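Local structure of aspartate aminotransferase (3MEB) at residues L106-D111 and V269-S274. The protein probably catalyses the reversible, pyridoxal phosphate-dependent transfer of an amino group from L-aspartate to 2-oxoglutarate, giving oxaloacetate and L-glutamate, as a homodimer. Residues are numbered along the deposited sequence; the frame is centred on the assembly and turned at random.
Sequences LMFGKD and VLVAQS. With EDO (1,2-ethanediol), chain I; EDO (1,2-ethanediol), chain G; EDO (1,2-ethanediol), chain H; SO4 (sulfate ion), chain E.
The Phe-108 ring meets Val-271 obliquely, with CZ 4.1 Å from Val-271 CG2. Met-107 CG lies over the centre of one ring face, 3.6 Å above its plane. An ethanediol also lies obliquely by the ring, its O2 hydrogen-bonded to Phe-108 O (2.8 Å). His-290 of strand 287-292 packs edge-to-face with the same ring. Met-107 makes the main contact with strand 269-274. Its CG is anti to the backbone N (chi1 179°), and bends at chi2 and chi3 lay the methyl against the strand. Met-107 CE touches Val-271 CG1 at 3.7 Å and Gln-273 CG at 3.8 Å. The extended Gln-273 side chain meets Met-107 from the opposite direction. Gln-273 NE2 lies 3.8 Å from Met-107 CE and also touches Leu-106 CB. OE1 of this buried amide is hydrogen-bonded to NE2 of His-290, and Gln-273 NE2 makes a weak hydrogen bond to the Ala-103 carbonyl. Strand 269-274 ends at Ser-274, in the pyridoxal phosphate pocket. Ser-274 OG lies 3.0 Å from sulfate O1, and Ser-276, Thr-129 and Arg-285 also bind this ion. The C-terminal end of helix 97-108 packs on an inner strand of the seven-stranded mixed sheet, characteristic of the large domain of fold-type I aminotransferases.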
loop_
_atom_site.group_PDB
_atom_site.type_symbol
_atom_site.label_atom_id
_atom_site.label_comp_id
_atom_site.label_asym_id
_atom_site.label_seq_id
_atom_site.Cartn_x
_atom_site.Cartn_y
_atom_site.Cartn_z
ATOM N N LEU A 106 1.702 -7.475 20.839
ATOM C CA LEU A 106 1.145 -6.229 21.316
ATOM C C LEU A 106 -0.360 -6.318 21.458
ATOM O O LEU A 106 -0.917 -5.845 22.433
ATOM C CB LEU A 106 1.492 -5.067 20.366
ATOM C CG LEU A 106 2.944 -4.548 20.399
ATOM C CD1 LEU A 106 3.142 -3.534 19.318
ATOM C CD2 LEU A 106 3.247 -3.943 21.758
ATOM N N MET A 107 -1.015 -6.981 20.509
ATOM C CA MET A 107 -2.470 -7.008 20.484
ATOM C C MET A 107 -3.016 -8.034 21.460
ATOM O O MET A 107 -3.927 -7.722 22.235
ATOM C CB MET A 107 -2.977 -7.363 19.102
ATOM C CG MET A 107 -4.477 -7.445 19.012
ATOM S SD MET A 107 -5.251 -5.891 19.421
ATOM C CE MET A 107 -4.482 -4.672 18.420
ATOM N N PHE A 108 -2.463 -9.250 21.408
ATOM C CA PHE A 108 -3.022 -10.395 22.156
ATOM C C PHE A 108 -2.275 -10.776 23.426
ATOM O O PHE A 108 -2.763 -11.602 24.252
ATOM C CB PHE A 108 -3.109 -11.582 21.202
ATOM C CG PHE A 108 -3.884 -11.295 19.960
ATOM C CD1 PHE A 108 -5.251 -11.154 19.987
ATOM C CD2 PHE A 108 -3.238 -11.167 18.738
ATOM C CE1 PHE A 108 -5.991 -10.894 18.833
ATOM C CE2 PHE A 108 -3.973 -10.877 17.557
ATOM C CZ PHE A 108 -5.368 -10.752 17.630
ATOM N N GLY A 109 -1.106 -10.196 23.638
ATOM C CA GLY A 109 -0.252 -10.640 24.721
ATOM C C GLY A 109 0.791 -11.700 24.381
ATOM O O GLY A 109 0.808 -12.318 23.292
ATOM N N LYS A 110 1.704 -11.888 25.329
ATOM C CA LYS A 110 2.831 -12.761 25.117
ATOM C C LYS A 110 2.340 -14.186 25.241
ATOM O O LYS A 110 1.674 -14.486 26.202
ATOM C CB LYS A 110 3.911 -12.466 26.138
ATOM C CG LYS A 110 5.056 -13.457 26.156
ATOM C CD LYS A 110 5.838 -13.476 24.846
ATOM C CE LYS A 110 7.236 -14.095 25.030
ATOM N NZ LYS A 110 8.045 -14.088 23.748
ATOM N N ASP A 111 2.620 -15.019 24.232
ATOM C CA ASP A 111 2.174 -16.418 24.173
ATOM C C ASP A 111 0.706 -16.597 24.557
ATOM O O ASP A 111 0.360 -17.436 25.413
ATOM C CB ASP A 111 3.024 -17.298 25.092
ATOM C CG ASP A 111 4.470 -17.316 24.697
ATOM O OD1 ASP A 111 4.740 -17.376 23.464
ATOM O OD2 ASP A 111 5.330 -17.276 25.611
ATOM N N VAL A 269 -12.961 -13.165 15.765
ATOM C CA VAL A 269 -12.677 -11.749 15.528
ATOM C C VAL A 269 -11.715 -11.511 14.382
ATOM O O VAL A 269 -10.931 -12.395 14.009
ATOM C CB VAL A 269 -12.105 -11.076 16.785
ATOM C CG1 VAL A 269 -12.874 -11.529 18.045
ATOM C CG2 VAL A 269 -10.598 -11.290 16.902
ATOM N N LEU A 270 -11.829 -10.333 13.769
ATOM C CA LEU A 270 -10.739 -9.732 13.044
ATOM C C LEU A 270 -10.254 -8.486 13.817
ATOM O O LEU A 270 -11.020 -7.855 14.581
ATOM C CB LEU A 270 -11.165 -9.351 11.620
ATOM C CG LEU A 270 -11.348 -10.510 10.605
ATOM C CD1 LEU A 270 -12.618 -11.255 10.773
ATOM C CD2 LEU A 270 -11.322 -9.929 9.193
ATOM N N VAL A 271 -8.985 -8.156 13.627
ATOM C CA VAL A 271 -8.389 -6.933 14.184
ATOM C C VAL A 271 -7.579 -6.264 13.071
ATOM O O VAL A 271 -6.661 -6.891 12.481
ATOM C CB VAL A 271 -7.465 -7.211 15.372
ATOM C CG1 VAL A 271 -6.878 -5.945 15.926
ATOM C CG2 VAL A 271 -8.213 -8.018 16.519
ATOM N N ALA A 272 -7.915 -5.006 12.792
ATOM C CA ALA A 272 -7.127 -4.152 11.912
ATOM C C ALA A 272 -6.285 -3.270 12.824
ATOM O O ALA A 272 -6.815 -2.409 13.547
ATOM C CB ALA A 272 -8.009 -3.323 11.055
ATOM N N GLN A 273 -4.995 -3.526 12.849
ATOM C CA GLN A 273 -4.094 -2.966 13.878
ATOM C C GLN A 273 -3.142 -1.948 13.266
ATOM O O GLN A 273 -2.327 -2.315 12.418
ATOM C CB GLN A 273 -3.337 -4.116 14.535
ATOM C CG GLN A 273 -2.245 -3.677 15.560
ATOM C CD GLN A 273 -1.416 -4.843 16.068
ATOM O OE1 GLN A 273 -1.252 -5.854 15.376
ATOM N NE2 GLN A 273 -0.857 -4.693 17.253
ATOM N N SER A 274 -3.268 -0.682 13.644
ATOM C CA SER A 274 -2.416 0.418 13.116
ATOM C C SER A 274 -1.303 0.792 14.085
ATOM O O SER A 274 -1.529 0.844 15.305
ATOM C CB SER A 274 -3.288 1.658 12.847
ATOM O OG SER A 274 -2.527 2.874 12.755
HETATM C C1 EDO I . -6.342 -14.786 23.367
HETATM O O1 EDO I . -5.513 -15.756 23.950
HETATM C C2 EDO I . -5.588 -13.530 22.999
HETATM O O2 EDO I . -5.340 -12.685 24.138
HETATM C C1 EDO G . 3.211 -14.382 19.626
HETATM O O1 EDO G . 2.102 -15.097 20.146
HETATM C C2 EDO G . 3.561 -13.214 20.543
HETATM O O2 EDO G . 4.184 -13.677 21.750
HETATM C C1 EDO H . 7.641 -10.339 21.344
HETATM O O1 EDO H . 7.390 -11.755 21.328
HETATM C C2 EDO H . 8.197 -9.948 22.694
HETATM O O2 EDO H . 8.564 -11.157 23.356
HETATM S S SO4 E . -3.942 4.641 9.255
HETATM O O1 SO4 E . -4.064 3.617 10.267
HETATM O O2 SO4 E . -4.877 5.685 9.604
HETATM O O3 SO4 E . -2.606 5.233 9.276
HETATM O O4 SO4 E . -4.314 4.119 7.955
#